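Local structure of glycosyltransferase Gtf1 (Streptococcus pneumoniae, 4PQG) at residues Q397-Y402 / G415-E420; V25-A30 / K390-L395; Q324-F329 / Y484-A489; L426-F431 / T439-G444. The protein belongs to the GT-B clan of glycosyltransferases and holds uridine-5'-diphosphate in the cleft between two domains built on parallel beta sheets. One frame throughout, in Å; residues are numbered along the deposited sequence.

Interactions 1 and 2 both grip uridine-5'-diphosphate: residues 415-420 hold its alpha phosphate and ribose, while Tyr27 of 25-30 covers the ribose and 390-395 holds the uracil. Their centres are about 11 Å apart, and Leu416 CD1 packs 3.9 Å from Tyr27 CB. Interactions 3 and 4 lie farther from the ligand, in the same lobe as interaction 1. Interaction 3, centred about 10 Å from the centre of interaction 1, joins it where Arg326 NH1 reaches Tyr402 O at 3.0 Å. Interaction 4, centred about 13 Å from the centres of interactions 1 and 3, meets interaction 1 through Phe440 against Leu418 and Met419, and interaction 3 through Leu426 O and Ser485 OG, 2.7 Å apart.

Interaction 1 (Q397-Y402 / G415-E420); sequences QIYSQY and GLTLME. With UDP (uridine-5'-diphosphate), chain C; NAG (2-acetamido-2-deoxy-beta-D-glucopyranose), chain D.
Tyr399 lays one face of its ring against the backbone carbonyl of Glu420 and passes its hydroxyl to the carboxylate. The Glu420 carbonyl carbon lies over the ring centre, 4.1 Å above the plane, while Glu420 CB presses on the rim at Tyr399 CE2, 3.3 Å away. Tyr399 OH then donates to Glu420 OE1 at 2.7 Å, meeting that oxygen on its anti side, 19° out of the carboxylate plane. With ring and carboxylate planes 65° apart, the bond fixes the rotation of the acid without stacking it on the ring. Thr417 crosses the tyrosine at about a right angle, its CG2 methyl 3.3 Å from Tyr399 OH; its own hydroxyl turns to Tyr405.

Tyrosine suits this place because one side chain supplies both a flat packing surface and a distant polar tip. Glu420, with CG set opposite its carbonyl carbon (chi1 -71°) and the chain extended beyond, has the reach to use both oxygens: OE1 also accepts from the ribose O2' of UDP at 2.6 Å, and OE2 takes O3' at 3.1 Å as well as Tyr31 OH. Tyr399 is thus a second-shell residue positioning a first-shell one.

At the N-cap, Gly415 has phi and psi both positive, a conformation easy for glycine. Just beyond it, Leu416 N bonds UDP O1A at 2.8 Å and Thr417 N reaches O2A, so the phosphate sits where the helix dipole would be expected to favour it. Glu412 and Glu420, seven residues between them, form the E-X7-E motif familiar in GT-B glycosyltransferases, whose second glutamate here clasps the ribose.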
# COMPACT_ATOMS: atom_id res chain seq x y z
N GLN A 397 -16.60 7.81 3.13
CA GLN A 397 -17.62 8.82 3.44
C GLN A 397 -17.12 10.26 3.26
O GLN A 397 -17.87 11.21 3.48
CB GLN A 397 -18.16 8.64 4.87
CG GLN A 397 -18.64 7.23 5.21
CD GLN A 397 -19.58 6.65 4.16
OE1 GLN A 397 -20.56 7.29 3.75
NE2 GLN A 397 -19.29 5.43 3.72
N ILE A 398 -15.87 10.41 2.86
CA ILE A 398 -15.20 11.71 2.88
C ILE A 398 -15.44 12.48 1.58
O ILE A 398 -15.82 13.65 1.62
CB ILE A 398 -13.68 11.55 3.16
CG1 ILE A 398 -13.43 10.99 4.58
CG2 ILE A 398 -12.91 12.84 2.89
CD1 ILE A 398 -13.73 11.95 5.73
N TYR A 399 -15.24 11.81 0.45
CA TYR A 399 -15.23 12.44 -0.87
C TYR A 399 -16.51 13.22 -1.16
O TYR A 399 -16.45 14.34 -1.67
CB TYR A 399 -15.11 11.39 -1.95
CG TYR A 399 -13.77 10.71 -2.11
CD1 TYR A 399 -12.69 11.39 -2.68
CD2 TYR A 399 -13.61 9.37 -1.76
CE1 TYR A 399 -11.47 10.76 -2.87
CE2 TYR A 399 -12.39 8.73 -1.93
CZ TYR A 399 -11.33 9.43 -2.49
OH TYR A 399 -10.11 8.80 -2.69
N SER A 400 -17.66 12.61 -0.87
CA SER A 400 -18.95 13.21 -1.21
C SER A 400 -19.34 14.38 -0.29
O SER A 400 -20.45 14.92 -0.41
CB SER A 400 -20.04 12.12 -1.30
OG SER A 400 -20.19 11.45 -0.06
N GLN A 401 -18.43 14.78 0.59
CA GLN A 401 -18.58 16.01 1.40
C GLN A 401 -17.96 17.23 0.69
O GLN A 401 -18.05 18.36 1.17
CB GLN A 401 -17.94 15.84 2.77
CG GLN A 401 -18.57 14.74 3.61
CD GLN A 401 -17.94 14.61 4.98
OE1 GLN A 401 -17.90 15.57 5.75
NE2 GLN A 401 -17.46 13.41 5.30
N TYR A 402 -17.36 16.99 -0.48
CA TYR A 402 -16.62 18.02 -1.20
C TYR A 402 -17.21 18.29 -2.58
O TYR A 402 -18.06 17.55 -3.07
CB TYR A 402 -15.13 17.63 -1.31
CG TYR A 402 -14.41 17.56 0.02
CD1 TYR A 402 -13.67 18.64 0.48
CD2 TYR A 402 -14.47 16.40 0.82
CE1 TYR A 402 -13.00 18.58 1.69
CE2 TYR A 402 -13.80 16.34 2.04
CZ TYR A 402 -13.07 17.43 2.46
OH TYR A 402 -12.41 17.40 3.66
N GLY A 415 -4.88 5.12 -10.59
CA GLY A 415 -5.27 6.17 -9.66
C GLY A 415 -6.57 5.88 -8.95
O GLY A 415 -7.65 6.38 -9.33
N LEU A 416 -6.49 5.10 -7.88
CA LEU A 416 -7.65 4.68 -7.15
C LEU A 416 -8.46 5.85 -6.58
O LEU A 416 -9.69 5.78 -6.57
CB LEU A 416 -7.26 3.70 -6.04
CG LEU A 416 -6.87 2.28 -6.54
CD1 LEU A 416 -6.20 1.44 -5.45
CD2 LEU A 416 -8.04 1.53 -7.17
N THR A 417 -7.80 6.91 -6.11
CA THR A 417 -8.54 8.10 -5.61
C THR A 417 -9.29 8.85 -6.72
O THR A 417 -10.27 9.56 -6.44
CB THR A 417 -7.66 9.11 -4.86
OG1 THR A 417 -6.66 9.63 -5.76
CG2 THR A 417 -7.01 8.45 -3.62
N LEU A 418 -8.85 8.71 -7.97
CA LEU A 418 -9.58 9.30 -9.10
C LEU A 418 -10.90 8.55 -9.33
O LEU A 418 -11.95 9.16 -9.51
CB LEU A 418 -8.72 9.29 -10.37
CG LEU A 418 -7.29 9.84 -10.34
CD1 LEU A 418 -6.65 9.67 -11.71
CD2 LEU A 418 -7.26 11.30 -9.89
N MET A 419 -10.84 7.23 -9.30
CA MET A 419 -12.03 6.37 -9.38
C MET A 419 -12.96 6.61 -8.20
O MET A 419 -14.18 6.78 -8.35
CB MET A 419 -11.62 4.89 -9.42
CG MET A 419 -12.81 3.93 -9.53
SD MET A 419 -12.36 2.24 -9.09
CE MET A 419 -12.20 2.43 -7.31
N GLU A 420 -12.38 6.62 -7.01
CA GLU A 420 -13.13 6.88 -5.80
C GLU A 420 -13.79 8.25 -5.87
O GLU A 420 -14.99 8.38 -5.59
CB GLU A 420 -12.23 6.73 -4.56
CG GLU A 420 -11.85 5.27 -4.28
CD GLU A 420 -10.62 5.09 -3.37
OE1 GLU A 420 -10.23 6.06 -2.68
OE2 GLU A 420 -10.04 3.97 -3.38
N1 UDP C . -5.84 6.55 0.69
C2 UDP C . -6.49 6.46 1.94
N3 UDP C . -6.47 7.51 2.75
C4 UDP C . -5.83 8.65 2.44
C5 UDP C . -5.17 8.77 1.22
C6 UDP C . -5.19 7.68 0.34
O2 UDP C . -7.11 5.42 2.28
O4 UDP C . -5.86 9.59 3.27
C1' UDP C . -5.92 5.39 -0.21
C2' UDP C . -6.90 5.71 -1.34
O2' UDP C . -8.28 5.45 -1.02
C3' UDP C . -6.42 4.86 -2.51
C4' UDP C . -4.94 4.64 -2.22
O4' UDP C . -4.69 5.12 -0.89
O3' UDP C . -7.10 3.60 -2.52
C5' UDP C . -4.03 5.40 -3.17
O5' UDP C . -4.09 4.78 -4.44
PA UDP C . -3.75 5.59 -5.79
O1A UDP C . -3.88 4.65 -6.96
O2A UDP C . -4.59 6.84 -5.77
O3A UDP C . -2.27 6.21 -5.61
PB UDP C . -0.84 5.50 -5.41
O1B UDP C . 0.09 6.30 -6.29
O2B UDP C . -0.55 5.61 -3.92
O3B UDP C . -0.99 4.08 -5.92
C1 NAG D . 0.04 2.77 -8.08
C2 NAG D . -0.02 3.76 -9.23
C3 NAG D . -1.52 4.04 -9.21
C4 NAG D . -2.35 2.74 -9.22
C5 NAG D . -1.84 1.74 -8.15
C6 NAG D . -2.65 0.46 -8.02
C7 NAG D . 1.31 5.70 -9.86
C8 NAG D . 1.97 6.95 -9.35
N2 NAG D . 0.69 4.99 -8.94
O1 NAG D . 1.07 2.80 -7.13
O3 NAG D . -1.92 4.92 -10.25
O4 NAG D . -3.69 3.08 -8.94
O5 NAG D . -0.46 1.51 -8.46
O6 NAG D . -2.45 -0.27 -9.21
O7 NAG D . 1.38 5.39 -11.06

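Interaction 2 (V25-A30 / K390-L395); sequences VEYAQA and KGHAEL. With UDP (uridine-5'-diphosphate), chain C.
Tyr27 and His392 reach each other from opposite directions: the tyrosine CG lies beside the backbone N (chi1 -78°), and His392 swings CG opposite its own N (chi1 -169°), carrying the imidazole back toward the helix. Tyr27 OH and His392 NE2 share a 2.8 Å hydrogen bond. The rings meet rim to rim, planes 32° apart, so neither covers the other and both keep a face for UDP.

The ring of Tyr27 lies beneath the ribose, with UDP C1' 3.7 Å above its plane, over its centre. The imidazole lies over the uracil, N3 of UDP being 3.3 Å above the His392 plane. Leu395 closes on the other face of the base, its CG 3.6 Å from UDP N3, so an aromatic and an aliphatic side chain sandwich it. The backbone of Ala393 reads the N3 and O4 edge of the uracil: UDP N3 donates to Ala393 O at 2.7 Å, and Ala393 N donates to UDP O4 at 2.9 Å. Alanine suits the place, since its peptide groups do the bonding and its small methyl fits against Tyr365.

Tyr27 projects from helix 24-38, whose first residue, Gly24, also bonds UDP through its N, and it packs on Ile63 of helix 56-63. His392 follows strand 387-391, an outer strand of the six-stranded parallel sheet beside strand 361-365, so the pair spans the cleft between the two domains.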
# COMPACT_ATOMS: atom_id res chain seq x y z
N VAL A 25 -0.84 0.36 -4.35
CA VAL A 25 -0.52 -1.07 -4.59
C VAL A 25 -1.21 -1.95 -3.54
O VAL A 25 -1.86 -2.95 -3.88
CB VAL A 25 1.01 -1.34 -4.62
CG1 VAL A 25 1.29 -2.84 -4.83
CG2 VAL A 25 1.69 -0.52 -5.71
N GLU A 26 -1.09 -1.55 -2.27
CA GLU A 26 -1.71 -2.27 -1.16
C GLU A 26 -3.23 -2.15 -1.18
O GLU A 26 -3.95 -3.12 -0.88
CB GLU A 26 -1.15 -1.79 0.18
CG GLU A 26 0.29 -2.26 0.45
CD GLU A 26 1.30 -1.56 -0.44
OE1 GLU A 26 2.05 -2.26 -1.17
OE2 GLU A 26 1.31 -0.30 -0.45
N TYR A 27 -3.73 -0.96 -1.51
CA TYR A 27 -5.18 -0.78 -1.64
C TYR A 27 -5.76 -1.60 -2.80
O TYR A 27 -6.86 -2.17 -2.68
CB TYR A 27 -5.56 0.71 -1.71
CG TYR A 27 -5.51 1.33 -0.33
CD1 TYR A 27 -6.61 1.24 0.51
CD2 TYR A 27 -4.35 1.94 0.15
CE1 TYR A 27 -6.57 1.77 1.79
CE2 TYR A 27 -4.30 2.48 1.43
CZ TYR A 27 -5.41 2.38 2.24
OH TYR A 27 -5.40 2.89 3.49
N ALA A 28 -5.03 -1.65 -3.92
CA ALA A 28 -5.42 -2.51 -5.05
C ALA A 28 -5.55 -3.97 -4.62
O ALA A 28 -6.46 -4.68 -5.08
CB ALA A 28 -4.41 -2.40 -6.18
N GLN A 29 -4.63 -4.42 -3.78
CA GLN A 29 -4.70 -5.78 -3.25
C GLN A 29 -5.95 -5.95 -2.39
O GLN A 29 -6.61 -6.99 -2.44
CB GLN A 29 -3.47 -6.11 -2.41
CG GLN A 29 -2.19 -6.37 -3.17
CD GLN A 29 -1.19 -7.15 -2.32
OE1 GLN A 29 -0.94 -6.81 -1.17
NE2 GLN A 29 -0.66 -8.23 -2.88
N ALA A 30 -6.27 -4.93 -1.60
CA ALA A 30 -7.46 -4.95 -0.78
C ALA A 30 -8.71 -4.96 -1.66
O ALA A 30 -9.66 -5.70 -1.38
CB ALA A 30 -7.48 -3.79 0.20
N LYS A 390 -4.99 16.62 6.47
CA LYS A 390 -5.93 15.84 7.27
C LYS A 390 -5.34 14.52 7.75
O LYS A 390 -5.95 13.86 8.57
CB LYS A 390 -7.21 15.58 6.48
CG LYS A 390 -7.88 16.84 5.95
CD LYS A 390 -8.33 17.76 7.08
CE LYS A 390 -9.70 17.35 7.58
NZ LYS A 390 -10.01 17.98 8.89
N GLY A 391 -4.18 14.13 7.23
CA GLY A 391 -3.61 12.82 7.57
C GLY A 391 -4.16 11.75 6.66
O GLY A 391 -4.97 12.03 5.77
N HIS A 392 -3.73 10.51 6.87
CA HIS A 392 -4.23 9.37 6.08
C HIS A 392 -5.50 8.93 6.73
O HIS A 392 -5.52 8.64 7.93
CB HIS A 392 -3.20 8.24 6.07
CG HIS A 392 -3.51 7.15 5.08
ND1 HIS A 392 -2.96 7.12 3.85
CD2 HIS A 392 -4.34 6.03 5.18
CE1 HIS A 392 -3.42 6.04 3.18
NE2 HIS A 392 -4.26 5.37 4.00
N ALA A 393 -6.60 8.89 5.97
CA ALA A 393 -7.89 8.52 6.57
C ALA A 393 -8.68 7.48 5.77
O ALA A 393 -8.34 7.16 4.62
CB ALA A 393 -8.73 9.77 6.83
N GLU A 394 -9.71 6.92 6.40
CA GLU A 394 -10.72 6.14 5.70
C GLU A 394 -11.57 7.13 4.89
O GLU A 394 -12.18 8.02 5.46
CB GLU A 394 -11.61 5.39 6.73
CG GLU A 394 -12.96 4.93 6.19
CD GLU A 394 -12.81 4.02 4.99
OE1 GLU A 394 -11.91 3.15 5.02
OE2 GLU A 394 -13.56 4.18 4.01
N LEU A 395 -11.59 6.97 3.57
CA LEU A 395 -12.13 8.00 2.69
C LEU A 395 -13.54 7.75 2.13
O LEU A 395 -14.08 8.63 1.44
CB LEU A 395 -11.17 8.26 1.52
CG LEU A 395 -9.71 8.62 1.80
CD1 LEU A 395 -8.96 8.72 0.49
CD2 LEU A 395 -9.59 9.92 2.58
N1 UDP C . -5.84 6.55 0.69
C2 UDP C . -6.49 6.46 1.94
N3 UDP C . -6.47 7.51 2.75
C4 UDP C . -5.83 8.65 2.44
C5 UDP C . -5.17 8.77 1.22
C6 UDP C . -5.19 7.68 0.34
O2 UDP C . -7.11 5.42 2.28
O4 UDP C . -5.86 9.59 3.27
C1' UDP C . -5.92 5.39 -0.21
C2' UDP C . -6.90 5.71 -1.34
O2' UDP C . -8.28 5.45 -1.02
C3' UDP C . -6.42 4.86 -2.51
C4' UDP C . -4.94 4.64 -2.22
O4' UDP C . -4.69 5.12 -0.89
O3' UDP C . -7.10 3.60 -2.52
C5' UDP C . -4.03 5.40 -3.17
O5' UDP C . -4.09 4.78 -4.44
PA UDP C . -3.75 5.59 -5.79
O1A UDP C . -3.88 4.65 -6.96
O2A UDP C . -4.59 6.84 -5.77
O3A UDP C . -2.27 6.21 -5.61
PB UDP C . -0.84 5.50 -5.41
O1B UDP C . 0.09 6.30 -6.29
O2B UDP C . -0.55 5.61 -3.92
O3B UDP C . -0.99 4.08 -5.92

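Interaction 3 (Q324-F329 / Y484-A489); sequences QGRKPF and YSYQIA
Arg326 and Tyr486 meet across widely separated backbones: the loop 324-329, without regular structure, comes no nearer to residues 484-489 than 15.2 Å between the CA atoms of Arg326 and Ser485. Two long side chains cover that distance. Arg326 stays extended from CG to NE (chi3 179°), which carries its guanidinium straight out from the loop, and Tyr486 stretches toward it from the helix.

Arg326 NH2 stops 2.9 Å from Tyr486 OH. The angle is too poor for a hydrogen bond, although the oxygen lies at the guanidinium edge and near its plane. The tyrosine ring is turned 70° from that plane, which rules out flat stacking. Each group is instead committed to backbone carbonyls: Arg326 NH2 donates to Ser424 O and NH1 to Tyr402 O, while Tyr486 OH bonds Thr320 O. An arginine suits this place because one flat head can serve carbonyls of two separate loops, and a tyrosine because its rigid ring delivers a hydroxyl far from the helix. The cation would be expected to attract the phenol oxygen even without a proper bond.

The loop leads into strand 330-334, and Lys327 N pairs with Gln401 O of the turn before strand 404-406. From the helix, Ser485 OG bonds Leu426 O ahead of strand 428-431, while Ser485, Ile488 and Ala489 pack on Ile422, laying helix 478-489 against helix 416-423.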
# COMPACT_ATOMS: atom_id res chain seq x y z
N GLN A 324 -25.11 14.73 3.48
CA GLN A 324 -25.57 15.95 4.11
C GLN A 324 -25.26 17.16 3.24
O GLN A 324 -25.45 18.29 3.67
CB GLN A 324 -24.90 16.16 5.47
CG GLN A 324 -25.24 15.14 6.54
CD GLN A 324 -24.37 15.32 7.77
OE1 GLN A 324 -24.04 16.45 8.14
NE2 GLN A 324 -24.00 14.21 8.40
N GLY A 325 -24.77 16.91 2.03
CA GLY A 325 -24.40 18.01 1.15
C GLY A 325 -22.90 18.24 1.09
O GLY A 325 -22.14 17.72 1.91
N ARG A 326 -22.49 19.01 0.10
CA ARG A 326 -21.09 19.28 -0.15
C ARG A 326 -20.81 20.73 0.20
O ARG A 326 -21.54 21.63 -0.23
CB ARG A 326 -20.76 19.03 -1.62
CG ARG A 326 -21.32 17.73 -2.15
CD ARG A 326 -21.18 17.63 -3.66
NE ARG A 326 -21.71 16.35 -4.14
CZ ARG A 326 -20.97 15.28 -4.39
NH1 ARG A 326 -19.65 15.33 -4.21
NH2 ARG A 326 -21.54 14.16 -4.82
N LYS A 327 -19.77 20.96 1.00
CA LYS A 327 -19.39 22.31 1.37
C LYS A 327 -19.11 23.17 0.12
O LYS A 327 -18.38 22.73 -0.78
CB LYS A 327 -18.19 22.27 2.32
CG LYS A 327 -17.69 23.64 2.73
CD LYS A 327 -16.80 23.56 3.95
CE LYS A 327 -16.17 24.91 4.24
NZ LYS A 327 -15.35 24.87 5.47
N PRO A 328 -19.71 24.37 0.05
CA PRO A 328 -19.48 25.21 -1.13
C PRO A 328 -18.01 25.58 -1.28
O PRO A 328 -17.36 25.92 -0.30
CB PRO A 328 -20.34 26.46 -0.85
CG PRO A 328 -21.40 25.98 0.09
CD PRO A 328 -20.70 24.98 0.96
N PHE A 329 -17.51 25.51 -2.51
CA PHE A 329 -16.13 25.90 -2.84
C PHE A 329 -15.07 24.99 -2.19
O PHE A 329 -13.91 25.36 -2.09
CB PHE A 329 -15.87 27.37 -2.48
CG PHE A 329 -16.84 28.34 -3.11
CD1 PHE A 329 -16.71 28.72 -4.45
CD2 PHE A 329 -17.87 28.89 -2.36
CE1 PHE A 329 -17.60 29.63 -5.02
CE2 PHE A 329 -18.76 29.80 -2.92
CZ PHE A 329 -18.62 30.17 -4.26
N TYR A 484 -21.73 14.17 -14.87
CA TYR A 484 -20.91 13.46 -15.82
C TYR A 484 -19.89 12.51 -15.14
O TYR A 484 -19.60 11.44 -15.68
CB TYR A 484 -20.20 14.45 -16.76
CG TYR A 484 -19.92 13.86 -18.11
CD1 TYR A 484 -20.80 14.08 -19.18
CD2 TYR A 484 -18.80 13.06 -18.32
CE1 TYR A 484 -20.54 13.53 -20.43
CE2 TYR A 484 -18.53 12.50 -19.55
CZ TYR A 484 -19.41 12.73 -20.60
OH TYR A 484 -19.13 12.19 -21.82
N SER A 485 -19.37 12.90 -13.97
CA SER A 485 -18.48 12.02 -13.19
C SER A 485 -19.18 10.71 -12.81
O SER A 485 -18.64 9.62 -13.04
CB SER A 485 -17.96 12.72 -11.92
OG SER A 485 -16.86 13.57 -12.22
N TYR A 486 -20.37 10.83 -12.22
CA TYR A 486 -21.23 9.67 -11.93
C TYR A 486 -21.47 8.82 -13.18
O TYR A 486 -21.43 7.58 -13.13
CB TYR A 486 -22.57 10.14 -11.39
CG TYR A 486 -22.57 10.59 -9.95
CD1 TYR A 486 -22.07 9.76 -8.94
CD2 TYR A 486 -23.13 11.83 -9.58
CE1 TYR A 486 -22.09 10.17 -7.61
CE2 TYR A 486 -23.15 12.23 -8.25
CZ TYR A 486 -22.63 11.40 -7.27
OH TYR A 486 -22.65 11.79 -5.95
N GLN A 487 -21.69 9.48 -14.32
CA GLN A 487 -21.86 8.76 -15.57
C GLN A 487 -20.61 7.95 -15.95
O GLN A 487 -20.72 6.76 -16.27
CB GLN A 487 -22.26 9.73 -16.70
CG GLN A 487 -22.63 9.06 -18.02
CD GLN A 487 -22.86 10.07 -19.12
OE1 GLN A 487 -23.68 10.98 -18.98
NE2 GLN A 487 -22.11 9.94 -20.22
N ILE A 488 -19.44 8.59 -15.91
CA ILE A 488 -18.20 7.85 -16.16
C ILE A 488 -18.05 6.69 -15.17
O ILE A 488 -17.69 5.57 -15.55
CB ILE A 488 -16.94 8.75 -16.12
CG1 ILE A 488 -16.93 9.70 -17.34
CG2 ILE A 488 -15.67 7.90 -16.04
CD1 ILE A 488 -16.00 10.90 -17.19
N ALA A 489 -18.36 6.96 -13.91
CA ALA A 489 -18.18 6.01 -12.82
C ALA A 489 -18.96 4.72 -13.02
O ALA A 489 -18.52 3.65 -12.59
CB ALA A 489 -18.56 6.65 -11.49

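Interaction 4 (L426-F431 / T439-G444); sequences LPLIGF and TFIEDG
Ile441 packs against Leu428, and its side chain can be traced outward from CB. There it forks: the CG2 branch rests near the backbone, 3.8 Å from Leu428 O, while CG1 is set opposite the carbonyl carbon (chi1 -47°) and heads for the strand. CG1 lies 3.7 Å from Leu428 CB and 3.8 Å from Leu428 CD1, where the two aliphatic chains pass at a slant. Beyond it, chi2 of 179° straightens the chain and brings CD1 over the backbone, 3.7 Å from Gly430 N. The glycine, having no side chain, lets the methyl settle directly on the main chain; the branched isoleucine spreads over both backbone and neighbouring side chain.

These residues belong to a beta-alpha-beta unit, strand 428-431, helix 436-440 and strand 447-450, the two strands lying parallel and adjacent in the six-stranded sheet of the C-terminal GT-B domain. Ile441 is the first residue to leave the helix, so its side chain packs where the crossover turns back toward the sheet. The polar backbone of that turn is met by Asn446, which bonds both Phe440 O and Glu442 N.

Leu428 has a second neighbour. Its CD1 methyl touches Phe440 CB at 3.7 Å, whereas the Phe440 ring leads away toward Leu418 and Ile422 of helix 416-423 and meets Phe414 edge-to-face. Leucine fits here since CB meets Ile441 while the single methyl CD1 reaches both Ile441 CG1 and Phe440 CB, and the side chain also packs on Ala421 and Ile422 of helix 416-423 and on Tyr405 of the adjoining strand 404-406.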
# COMPACT_ATOMS: atom_id res chain seq x y z
N LEU A 426 -17.38 13.62 -7.88
CA LEU A 426 -16.47 14.77 -7.90
C LEU A 426 -15.96 14.99 -9.30
O LEU A 426 -15.48 14.05 -9.94
CB LEU A 426 -15.29 14.60 -6.93
CG LEU A 426 -15.62 14.51 -5.43
CD1 LEU A 426 -14.36 14.32 -4.60
CD2 LEU A 426 -16.38 15.73 -4.96
N PRO A 427 -16.08 16.23 -9.80
CA PRO A 427 -15.34 16.60 -10.99
C PRO A 427 -13.85 16.53 -10.68
O PRO A 427 -13.47 16.70 -9.52
CB PRO A 427 -15.74 18.07 -11.22
CG PRO A 427 -17.06 18.19 -10.53
CD PRO A 427 -16.90 17.36 -9.30
N LEU A 428 -13.04 16.26 -11.70
CA LEU A 428 -11.59 16.18 -11.53
C LEU A 428 -10.88 17.26 -12.34
O LEU A 428 -11.23 17.49 -13.49
CB LEU A 428 -11.07 14.80 -11.96
CG LEU A 428 -11.78 13.52 -11.49
CD1 LEU A 428 -11.06 12.30 -12.03
CD2 LEU A 428 -11.85 13.46 -9.98
N ILE A 429 -9.88 17.90 -11.75
CA ILE A 429 -8.96 18.75 -12.54
C ILE A 429 -7.54 18.18 -12.44
O ILE A 429 -6.99 18.11 -11.34
CB ILE A 429 -8.97 20.22 -12.05
CG1 ILE A 429 -10.39 20.81 -12.13
CG2 ILE A 429 -7.98 21.05 -12.85
CD1 ILE A 429 -10.55 22.17 -11.45
N GLY A 430 -6.96 17.78 -13.57
CA GLY A 430 -5.62 17.20 -13.57
C GLY A 430 -4.85 17.37 -14.86
O GLY A 430 -5.38 17.89 -15.85
N PHE A 431 -3.60 16.92 -14.85
CA PHE A 431 -2.77 16.99 -16.04
C PHE A 431 -3.24 16.01 -17.12
O PHE A 431 -3.73 14.92 -16.82
CB PHE A 431 -1.32 16.67 -15.70
CG PHE A 431 -0.58 17.79 -15.03
CD1 PHE A 431 -0.41 19.03 -15.65
CD2 PHE A 431 0.01 17.59 -13.77
CE1 PHE A 431 0.32 20.05 -15.04
CE2 PHE A 431 0.73 18.62 -13.16
CZ PHE A 431 0.88 19.84 -13.79
N THR A 439 -8.16 8.30 -18.51
CA THR A 439 -9.30 7.39 -18.28
C THR A 439 -10.48 8.09 -17.55
O THR A 439 -11.65 7.91 -17.92
CB THR A 439 -8.85 6.13 -17.48
OG1 THR A 439 -7.81 5.45 -18.19
CG2 THR A 439 -9.99 5.15 -17.32
N PHE A 440 -10.18 8.88 -16.53
CA PHE A 440 -11.24 9.39 -15.65
C PHE A 440 -11.74 10.82 -15.91
O PHE A 440 -12.77 11.21 -15.36
CB PHE A 440 -10.85 9.24 -14.18
CG PHE A 440 -10.68 7.81 -13.76
CD1 PHE A 440 -11.77 6.94 -13.75
CD2 PHE A 440 -9.43 7.33 -13.39
CE1 PHE A 440 -11.62 5.61 -13.37
CE2 PHE A 440 -9.27 6.00 -13.00
CZ PHE A 440 -10.37 5.14 -12.99
N ILE A 441 -11.01 11.59 -16.72
CA ILE A 441 -11.38 12.98 -17.01
C ILE A 441 -11.73 13.14 -18.49
O ILE A 441 -10.92 12.84 -19.37
CB ILE A 441 -10.26 14.00 -16.63
CG1 ILE A 441 -9.69 13.71 -15.24
CG2 ILE A 441 -10.78 15.43 -16.71
CD1 ILE A 441 -8.57 14.65 -14.82
N GLU A 442 -12.96 13.59 -18.74
CA GLU A 442 -13.41 14.03 -20.07
C GLU A 442 -13.34 15.54 -20.08
O GLU A 442 -14.19 16.20 -19.48
CB GLU A 442 -14.86 13.62 -20.33
CG GLU A 442 -15.10 12.12 -20.32
CD GLU A 442 -15.07 11.52 -21.71
OE1 GLU A 442 -14.90 12.27 -22.70
OE2 GLU A 442 -15.21 10.28 -21.79
N ASP A 443 -12.33 16.09 -20.75
CA ASP A 443 -12.09 17.53 -20.68
C ASP A 443 -13.35 18.31 -21.02
O ASP A 443 -13.94 18.10 -22.08
CB ASP A 443 -10.95 17.96 -21.60
CG ASP A 443 -10.58 19.43 -21.41
OD1 ASP A 443 -10.39 19.85 -20.25
OD2 ASP A 443 -10.50 20.16 -22.42
N GLY A 444 -13.76 19.18 -20.11
CA GLY A 444 -14.91 20.04 -20.32
C GLY A 444 -16.24 19.39 -19.98
O GLY A 444 -17.26 20.07 -19.99